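Local coordinates for protein L-fuculose phosphate aldolase (Streptococcus pneumoniae, PDB 4C24) that belongs to the class II aldolase and adducin family, has an AraD-like fold, and carries a bound zinc ion, in an assembly of four chains, at residues L42-I50 with R74-L84; H100-A108 with E180-L188. One frame throughout, in Å; residues are numbered along the deposited sequence.

Interaction 1: L42-I50 with R74-L84; sequences LMAITPSGI and RLPSSEWYMHL. With SO4 (sulfate ion), chain E.
Ile45 reaches across to His83 and sets CD1 over one face of the imidazole, a CH-pi contact with 3.9 Å from that carbon to the ring centroid. This is where the central mixed sheet of the AraD-like fold is packed by a helix: strand 42-45 lies against helix 80-84, and just beyond the strand the chain pairs once with the loop leading into the helix. Ile45 CG1 lies anti to the backbone N (chi1 -169°), which sends CD1 on toward Trp80 CA as well, 3.6 Å away. Next to it Met43 crosses His83 at about a right angle, with SD 3.7 Å from His83 CB; the Met43 side chain then bends at chi3 (74°) and carries CE to the Trp80 carbonyl.

The single bridge joins Pro47 and Pro76 as an antiparallel, non-hydrogen-bonded pair, a place that asks for no N-H from either proline. The bonds flanking it are Ser77 N to Thr46 O at 3.0 Å and Ser48 N to Leu75 O at 2.9 Å. At the far end Ile50 CD1 covers one face of the Arg74 guanidinium, whose NE is salt-bridged to Asp59.

Directly between the two loops lies a sulfate: Ser48 OG, Ser78 N and Ser78 OG all give to O1, and Gly49 N gives to O3 in a nearly straight bond. Ser77 OG bonds sulfate O4 at 2.7 Å and, in an ST turn, accepts from Glu79 N at 3.0 Å; Asn32 is an added sulfate partner. Further out, Ser34 OG bonds His83 ND1 and Asn32 OD1 bonds His83 NE2, fixing the ring's rotation.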
loop_
_atom_site.group_PDB
_atom_site.type_symbol
_atom_site.label_atom_id
_atom_site.label_comp_id
_atom_site.label_asym_id
_atom_site.label_seq_id
_atom_site.Cartn_x
_atom_site.Cartn_y
_atom_site.Cartn_z
ATOM N N LEU A 42 -11.702 27.192 25.338
ATOM C CA LEU A 42 -10.591 26.336 25.724
ATOM C C LEU A 42 -10.253 25.443 24.558
ATOM O O LEU A 42 -11.168 24.898 23.909
ATOM C CB LEU A 42 -10.977 25.444 26.908
ATOM C CG LEU A 42 -11.189 26.188 28.224
ATOM C CD1 LEU A 42 -11.671 25.188 29.272
ATOM C CD2 LEU A 42 -9.909 26.881 28.651
ATOM N N MET A 43 -8.948 25.272 24.308
ATOM C CA MET A 43 -8.486 24.256 23.381
ATOM C C MET A 43 -7.996 23.010 24.124
ATOM O O MET A 43 -7.205 23.122 25.045
ATOM C CB MET A 43 -7.366 24.837 22.483
ATOM C CG MET A 43 -6.824 23.818 21.503
ATOM S SD MET A 43 -5.524 24.483 20.428
ATOM C CE MET A 43 -4.145 24.586 21.548
ATOM N N ALA A 44 -8.443 21.829 23.688
ATOM C CA ALA A 44 -7.859 20.592 24.148
ATOM C C ALA A 44 -6.997 20.038 23.022
ATOM O O ALA A 44 -7.449 19.963 21.883
ATOM C CB ALA A 44 -8.953 19.602 24.524
ATOM N N ILE A 45 -5.779 19.646 23.346
ATOM C CA ILE A 45 -4.833 19.226 22.313
ATOM C C ILE A 45 -4.042 18.002 22.759
ATOM O O ILE A 45 -3.835 17.781 23.948
ATOM C CB ILE A 45 -3.925 20.420 21.925
ATOM C CG1 ILE A 45 -3.124 20.064 20.674
ATOM C CG2 ILE A 45 -3.026 20.841 23.081
ATOM C CD1 ILE A 45 -2.529 21.268 19.952
ATOM N N THR A 46 -3.619 17.184 21.814
ATOM C CA THR A 46 -2.749 16.049 22.126
ATOM C C THR A 46 -1.393 16.480 22.654
ATOM O O THR A 46 -0.943 17.594 22.370
ATOM C CB THR A 46 -2.622 15.128 20.902
ATOM O OG1 THR A 46 -2.215 15.926 19.766
ATOM C CG2 THR A 46 -3.969 14.496 20.600
ATOM N N PRO A 47 -0.723 15.621 23.441
ATOM C CA PRO A 47 0.552 15.979 24.045
ATOM C C PRO A 47 1.710 15.754 23.085
ATOM O O PRO A 47 1.551 15.013 22.103
ATOM C CB PRO A 47 0.650 14.982 25.205
ATOM C CG PRO A 47 0.012 13.766 24.622
ATOM C CD PRO A 47 -1.191 14.297 23.910
ATOM N N SER A 48 2.865 16.331 23.398
ATOM C CA SER A 48 4.051 16.179 22.538
ATOM C C SER A 48 4.696 14.819 22.735
ATOM O O SER A 48 4.784 14.333 23.865
ATOM C CB SER A 48 5.087 17.256 22.842
ATOM O OG SER A 48 6.218 17.089 22.005
ATOM N N GLY A 49 5.135 14.211 21.635
ATOM C CA GLY A 49 6.023 13.053 21.680
ATOM C C GLY A 49 5.510 11.855 22.448
ATOM O O GLY A 49 6.296 11.157 23.102
ATOM N N ILE A 50 4.198 11.635 22.397
ATOM C CA ILE A 50 3.626 10.391 22.904
ATOM C C ILE A 50 2.931 9.686 21.742
ATOM O O ILE A 50 2.076 10.276 21.076
ATOM C CB ILE A 50 2.667 10.621 24.108
ATOM C CG1 ILE A 50 3.418 11.300 25.261
ATOM C CG2 ILE A 50 2.054 9.302 24.585
ATOM C CD1 ILE A 50 2.578 11.541 26.499
ATOM N N ARG A 74 1.435 17.101 30.990
ATOM C CA ARG A 74 2.261 16.838 29.807
ATOM C C ARG A 74 2.485 18.123 29.073
ATOM O O ARG A 74 1.671 19.021 29.149
ATOM C CB ARG A 74 1.578 15.863 28.852
ATOM C CG ARG A 74 1.378 14.469 29.408
ATOM C CD ARG A 74 2.700 13.768 29.670
ATOM N NE ARG A 74 2.465 12.358 29.948
ATOM C CZ ARG A 74 3.412 11.436 30.100
ATOM N NH1 ARG A 74 4.696 11.758 30.003
ATOM N NH2 ARG A 74 3.063 10.184 30.346
ATOM N N LEU A 75 3.615 18.200 28.385
ATOM C CA LEU A 75 3.841 19.268 27.424
ATOM C C LEU A 75 2.877 19.087 26.268
ATOM O O LEU A 75 2.696 17.965 25.764
ATOM C CB LEU A 75 5.285 19.265 26.927
ATOM C CG LEU A 75 6.383 19.736 27.900
ATOM C CD1 LEU A 75 7.659 20.041 27.129
ATOM C CD2 LEU A 75 5.964 20.947 28.722
ATOM N N PRO A 76 2.234 20.187 25.841
ATOM C CA PRO A 76 1.342 20.103 24.697
ATOM C C PRO A 76 2.143 19.858 23.421
ATOM O O PRO A 76 3.365 20.103 23.379
ATOM C CB PRO A 76 0.707 21.494 24.638
ATOM C CG PRO A 76 1.690 22.387 25.307
ATOM C CD PRO A 76 2.283 21.547 26.404
ATOM N N SER A 77 1.449 19.348 22.418
ATOM C CA SER A 77 2.019 19.221 21.060
ATOM C C SER A 77 2.898 20.426 20.744
ATOM O O SER A 77 2.514 21.557 21.047
ATOM C CB SER A 77 0.903 19.197 20.045
ATOM O OG SER A 77 1.429 19.319 18.731
ATOM N N SER A 78 4.044 20.186 20.101
ATOM C CA SER A 78 4.905 21.312 19.683
ATOM C C SER A 78 4.157 22.248 18.740
ATOM O O SER A 78 4.548 23.413 18.607
ATOM C CB SER A 78 6.178 20.833 18.986
ATOM O OG SER A 78 5.878 20.034 17.868
ATOM N N GLU A 79 3.086 21.775 18.116
ATOM C CA GLU A 79 2.336 22.600 17.146
ATOM C C GLU A 79 1.117 23.316 17.739
ATOM O O GLU A 79 0.215 23.753 17.021
ATOM C CB GLU A 79 1.922 21.765 15.926
ATOM C CG GLU A 79 3.095 21.134 15.197
ATOM C CD GLU A 79 4.007 22.124 14.469
ATOM O OE1 GLU A 79 3.891 23.368 14.613
ATOM O OE2 GLU A 79 4.882 21.597 13.770
ATOM N N TRP A 80 1.062 23.388 19.082
ATOM C CA TRP A 80 -0.101 23.936 19.725
ATOM C C TRP A 80 -0.487 25.315 19.256
ATOM O O TRP A 80 -1.666 25.604 19.148
ATOM C CB TRP A 80 0.060 23.904 21.258
ATOM C CG TRP A 80 1.138 24.841 21.750
ATOM C CD1 TRP A 80 2.457 24.545 21.971
ATOM C CD2 TRP A 80 0.988 26.241 22.056
ATOM N NE1 TRP A 80 3.145 25.680 22.367
ATOM C CE2 TRP A 80 2.278 26.732 22.425
ATOM C CE3 TRP A 80 -0.092 27.132 22.005
ATOM C CZ2 TRP A 80 2.499 28.077 22.774
ATOM C CZ3 TRP A 80 0.122 28.461 22.356
ATOM C CH2 TRP A 80 1.413 28.920 22.742
ATOM N N TYR A 81 0.507 26.144 18.892
ATOM C CA TYR A 81 0.180 27.486 18.462
ATOM C C TYR A 81 -0.326 27.528 17.022
ATOM O O TYR A 81 -1.213 28.329 16.697
ATOM C CB TYR A 81 1.339 28.431 18.726
ATOM C CG TYR A 81 1.044 29.865 18.380
ATOM C CD1 TYR A 81 -0.030 30.564 18.937
ATOM C CD2 TYR A 81 1.863 30.533 17.484
ATOM C CE1 TYR A 81 -0.287 31.888 18.625
ATOM C CE2 TYR A 81 1.609 31.843 17.145
ATOM C CZ TYR A 81 0.549 32.526 17.698
ATOM O OH TYR A 81 0.286 33.820 17.377
ATOM N N MET A 82 0.124 26.575 16.208
ATOM C CA MET A 82 -0.452 26.447 14.874
ATOM C C MET A 82 -1.945 26.124 14.943
ATOM O O MET A 82 -2.745 26.625 14.180
ATOM C CB MET A 82 0.315 25.425 14.050
ATOM C CG MET A 82 -0.327 25.133 12.721
ATOM S SD MET A 82 0.753 24.249 11.583
ATOM C CE MET A 82 0.919 22.709 12.496
ATOM N N HIS A 83 -2.350 25.303 15.930
ATOM C CA HIS A 83 -3.770 25.066 16.105
ATOM C C HIS A 83 -4.479 26.260 16.708
ATOM O O HIS A 83 -5.506 26.723 16.187
ATOM C CB HIS A 83 -3.996 23.875 17.093
ATOM C CG HIS A 83 -3.586 22.540 16.554
ATOM N ND1 HIS A 83 -4.479 21.504 16.351
ATOM C CD2 HIS A 83 -2.376 22.083 16.131
ATOM C CE1 HIS A 83 -3.831 20.453 15.878
ATOM N NE2 HIS A 83 -2.558 20.789 15.697
ATOM N N LEU A 84 -3.922 26.781 17.804
ATOM C CA LEU A 84 -4.560 27.859 18.537
ATOM C C LEU A 84 -4.830 29.109 17.686
ATOM O O LEU A 84 -5.903 29.703 17.774
ATOM C CB LEU A 84 -3.742 28.204 19.767
ATOM C CG LEU A 84 -4.405 29.142 20.773
ATOM C CD1 LEU A 84 -5.711 28.559 21.339
ATOM C CD2 LEU A 84 -3.424 29.527 21.874
HETATM S S SO4 E . 4.059 16.661 18.513
HETATM O O1 SO4 E . 4.758 17.562 19.454
HETATM O O2 SO4 E . 4.552 16.990 17.172
HETATM O O3 SO4 E . 4.440 15.303 18.949
HETATM O O4 SO4 E . 2.595 16.873 18.547
#

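Interaction 2: H100-A108 with E180-L188; sequences HTTYATVLA and EYCAKIYCL. With ZN (zinc ion), chain B; SO4 (sulfate ion), chain D; SO4 (sulfate ion), chain C.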
loop_
_atom_site.group_PDB
_atom_site.type_symbol
_atom_site.label_atom_id
_atom_site.label_comp_id
_atom_site.label_asym_id
_atom_site.label_seq_id
_atom_site.Cartn_x
_atom_site.Cartn_y
_atom_site.Cartn_z
ATOM N N HIS A 100 1.351 14.094 8.991
ATOM C CA HIS A 100 2.371 13.934 7.943
ATOM C C HIS A 100 1.895 12.772 7.103
ATOM O O HIS A 100 2.192 11.607 7.396
ATOM C CB HIS A 100 3.737 13.645 8.551
ATOM C CG HIS A 100 4.217 14.696 9.514
ATOM N ND1 HIS A 100 5.511 14.738 9.971
ATOM C CD2 HIS A 100 3.574 15.738 10.099
ATOM C CE1 HIS A 100 5.632 15.737 10.841
ATOM N NE2 HIS A 100 4.477 16.381 10.903
ATOM N N THR A 101 1.053 13.070 6.121
ATOM C CA THR A 101 0.529 12.022 5.266
ATOM C C THR A 101 1.497 11.729 4.106
ATOM O O THR A 101 2.682 12.124 4.152
ATOM C CB THR A 101 -0.893 12.354 4.800
ATOM O OG1 THR A 101 -0.832 13.496 3.935
ATOM C CG2 THR A 101 -1.834 12.609 5.998
ATOM N N THR A 102 1.044 10.989 3.111
ATOM C CA THR A 102 1.972 10.679 2.017
ATOM C C THR A 102 1.955 11.698 0.876
ATOM O O THR A 102 2.871 12.542 0.799
ATOM C CB THR A 102 1.772 9.262 1.492
ATOM O OG1 THR A 102 1.858 8.372 2.605
ATOM C CG2 THR A 102 2.848 8.909 0.453
ATOM N N TYR A 103 0.949 11.629 0.010
ATOM C CA TYR A 103 0.993 12.469 -1.206
ATOM C C TYR A 103 0.761 13.930 -0.939
ATOM O O TYR A 103 1.280 14.787 -1.693
ATOM C CB TYR A 103 0.084 11.907 -2.295
ATOM C CG TYR A 103 0.625 10.634 -2.868
ATOM C CD1 TYR A 103 0.355 9.400 -2.274
ATOM C CD2 TYR A 103 1.455 10.642 -3.992
ATOM C CE1 TYR A 103 0.860 8.224 -2.795
ATOM C CE2 TYR A 103 1.958 9.476 -4.530
ATOM C CZ TYR A 103 1.678 8.254 -3.917
ATOM O OH TYR A 103 2.172 7.084 -4.448
ATOM N N ALA A 104 -0.020 14.272 0.071
ATOM C CA ALA A 104 -0.160 15.655 0.477
ATOM C C ALA A 104 1.204 16.210 0.880
ATOM O O ALA A 104 1.525 17.346 0.554
ATOM C CB ALA A 104 -1.208 15.794 1.569
ATOM N N THR A 105 2.023 15.405 1.537
ATOM C CA THR A 105 3.341 15.843 1.962
ATOM C C THR A 105 4.284 15.897 0.770
ATOM O O THR A 105 5.122 16.788 0.729
ATOM C CB THR A 105 3.875 14.937 3.064
ATOM O OG1 THR A 105 2.968 15.029 4.158
ATOM C CG2 THR A 105 5.260 15.371 3.526
ATOM N N VAL A 106 4.133 14.972 -0.182
ATOM C CA VAL A 106 4.866 15.091 -1.482
ATOM C C VAL A 106 4.655 16.470 -2.088
ATOM O O VAL A 106 5.634 17.186 -2.446
ATOM C CB VAL A 106 4.437 13.995 -2.459
ATOM C CG1 VAL A 106 4.968 14.284 -3.879
ATOM C CG2 VAL A 106 4.942 12.676 -1.929
ATOM N N LEU A 107 3.395 16.850 -2.231
ATOM C CA LEU A 107 3.098 18.182 -2.772
ATOM C C LEU A 107 3.729 19.271 -1.910
ATOM O O LEU A 107 4.297 20.222 -2.408
ATOM C CB LEU A 107 1.607 18.381 -2.928
ATOM C CG LEU A 107 1.011 17.526 -4.043
ATOM C CD1 LEU A 107 -0.496 17.733 -4.070
ATOM C CD2 LEU A 107 1.590 17.944 -5.432
ATOM N N ALA A 108 3.661 19.135 -0.588
ATOM C CA ALA A 108 4.249 20.103 0.312
ATOM C C ALA A 108 5.760 20.221 0.127
ATOM O O ALA A 108 6.320 21.298 0.312
ATOM C CB ALA A 108 3.943 19.661 1.751
ATOM N N GLU A 180 -5.809 13.898 1.287
ATOM C CA GLU A 180 -4.735 12.964 0.980
ATOM C C GLU A 180 -5.084 12.151 -0.295
ATOM O O GLU A 180 -4.207 11.949 -1.171
ATOM C CB GLU A 180 -4.451 12.056 2.195
ATOM C CG GLU A 180 -3.455 10.916 1.916
ATOM C CD GLU A 180 -2.090 11.335 1.332
ATOM O OE1 GLU A 180 -1.649 12.448 1.619
ATOM O OE2 GLU A 180 -1.421 10.493 0.693
ATOM N N TYR A 181 -6.344 11.735 -0.443
ATOM C CA TYR A 181 -6.757 10.978 -1.602
ATOM C C TYR A 181 -6.593 11.835 -2.859
ATOM O O TYR A 181 -6.060 11.350 -3.856
ATOM C CB TYR A 181 -8.205 10.522 -1.424
ATOM C CG TYR A 181 -8.829 9.911 -2.644
ATOM C CD1 TYR A 181 -8.608 8.586 -2.963
ATOM C CD2 TYR A 181 -9.668 10.667 -3.477
ATOM C CE1 TYR A 181 -9.180 8.010 -4.089
ATOM C CE2 TYR A 181 -10.245 10.117 -4.608
ATOM C CZ TYR A 181 -10.014 8.784 -4.912
ATOM O OH TYR A 181 -10.583 8.233 -6.034
ATOM N N CYS A 182 -7.068 13.065 -2.785
ATOM C CA CYS A 182 -6.987 13.977 -3.937
ATOM C C CYS A 182 -5.533 14.234 -4.269
ATOM O O CYS A 182 -5.182 14.299 -5.473
ATOM C CB CYS A 182 -7.716 15.287 -3.671
ATOM S SG CYS A 182 -9.503 15.095 -3.708
ATOM N N ALA A 183 -4.691 14.414 -3.255
ATOM C CA ALA A 183 -3.257 14.652 -3.517
ATOM C C ALA A 183 -2.662 13.479 -4.251
ATOM O O ALA A 183 -1.859 13.619 -5.180
ATOM C CB ALA A 183 -2.496 14.930 -2.229
ATOM N N LYS A 184 -3.000 12.284 -3.798
ATOM C CA LYS A 184 -2.529 11.062 -4.418
ATOM C C LYS A 184 -2.986 10.959 -5.876
ATOM O O LYS A 184 -2.170 10.678 -6.750
ATOM C CB LYS A 184 -2.964 9.832 -3.586
ATOM C CG LYS A 184 -2.417 8.537 -4.180
ATOM C CD LYS A 184 -2.728 7.375 -3.263
ATOM C CE LYS A 184 -2.181 6.082 -3.822
ATOM N NZ LYS A 184 -2.387 4.996 -2.803
ATOM N N ILE A 185 -4.274 11.177 -6.135
ATOM C CA ILE A 185 -4.797 11.114 -7.495
ATOM C C ILE A 185 -4.028 12.118 -8.359
ATOM O O ILE A 185 -3.619 11.779 -9.475
ATOM C CB ILE A 185 -6.309 11.402 -7.551
ATOM C CG1 ILE A 185 -7.110 10.307 -6.807
ATOM C CG2 ILE A 185 -6.809 11.587 -8.986
ATOM C CD1 ILE A 185 -6.906 8.923 -7.358
ATOM N N TYR A 186 -3.848 13.319 -7.834
ATOM C CA TYR A 186 -3.198 14.391 -8.632
ATOM C C TYR A 186 -1.769 13.997 -8.951
ATOM O O TYR A 186 -1.304 14.149 -10.112
ATOM C CB TYR A 186 -3.228 15.685 -7.863
ATOM C CG TYR A 186 -2.581 16.860 -8.558
ATOM C CD1 TYR A 186 -3.030 17.277 -9.783
ATOM C CD2 TYR A 186 -1.548 17.547 -7.958
ATOM C CE1 TYR A 186 -2.450 18.374 -10.384
ATOM C CE2 TYR A 186 -0.952 18.644 -8.549
ATOM C CZ TYR A 186 -1.423 19.048 -9.760
ATOM O OH TYR A 186 -0.823 20.140 -10.362
ATOM N N CYS A 187 -1.032 13.529 -7.966
ATOM C CA CYS A 187 0.362 13.157 -8.187
ATOM C C CYS A 187 0.493 12.007 -9.175
ATOM O O CYS A 187 1.327 12.009 -10.080
ATOM C CB CYS A 187 1.001 12.750 -6.856
ATOM S SG CYS A 187 1.410 14.145 -5.807
ATOM N N LEU A 188 -0.326 10.980 -9.001
ATOM C CA LEU A 188 -0.286 9.845 -9.882
ATOM C C LEU A 188 -0.678 10.263 -11.304
ATOM O O LEU A 188 -0.077 9.777 -12.285
ATOM C CB LEU A 188 -1.217 8.724 -9.378
ATOM C CG LEU A 188 -0.771 8.122 -8.068
ATOM C CD1 LEU A 188 -1.802 7.084 -7.667
ATOM C CD2 LEU A 188 0.579 7.505 -8.052
HETATM ZN ZN ZN B . 4.196 18.062 11.939
HETATM S S SO4 D . 0.195 5.289 0.189
HETATM O O1 SO4 D . 0.605 6.088 1.359
HETATM O O2 SO4 D . -0.322 4.002 0.712
HETATM O O3 SO4 D . -0.880 6.037 -0.483
HETATM O O4 SO4 D . 1.352 5.084 -0.709
HETATM S S SO4 C . -3.023 1.535 -4.068
HETATM O O1 SO4 C . -4.348 2.174 -3.955
HETATM O O2 SO4 C . -2.834 0.727 -2.840
HETATM O O3 SO4 C . -3.069 0.664 -5.253
HETATM O O4 SO4 C . -1.977 2.573 -4.201
HETATM O O HOH W 1 5.098 18.745 13.694
#
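Glu180 pushes its carboxylate into the start of helix 103-108, and here the contact is tight. Glu180 OE2 takes Tyr103 N on its syn lone pair at 2.7 Å. Glu180 OE1 has two donors on opposite faces of the carboxylate plane: Ala104 N at 2.9 Å and Thr101 OG1 at 2.7 Å. The bend at chi2 (54°) turns the buried group toward these donors, and the helix start would probably stabilise its negative charge. Ala183 CB packs against Ala104 N at 3.4 Å, and Leu107 CD2 touches Cys187 SG.

In this class II aldolase fold helix 103-108 crosses helix 180-188 at 62°, with Tyr103 as a knob in the hole formed by Glu180, Lys184, Cys187 and Leu188. Lys184 CG lies over one face of the Tyr103 ring, 3.8 Å from its centroid.

The side beyond is looser and polar. The extended Lys184 chain takes NZ past the ring, bonding O4 of the chain C sulfate at 2.8 Å and O3 of the chain D sulfate at 3.0 Å; Thr102 OG1 holds the latter through O1. Lys184 residues of the second and third subunits also bind sulfate here. At the start of 100-108, away from the helix crossing, His100 NE2 binds the zinc ion at 2.0 Å.

From the N terminus, interaction 1 comes first. It closes the excursion through strands 61-64 and 69-71, the latter an outermost strand of the sheet within this chain, and ties the strand 42-45 region to the start of helix 80-89. That helix leads into strand 95-99, which brings the chain to His100 and opens interaction 2, so the two contacts lie in series, neither nested nor crossed. Interaction 2 spans a longer loop, with helix 139-149 and strands 130-131, 154-157 and 161-166, and joins helix 103-110 to helix 169-192. The centres of the two interactions are about 25 Å apart, on opposite sides of the chain's centre, yet both approach the zinc: His100 binds it, and the Ser78 side chain lies about 6 Å away.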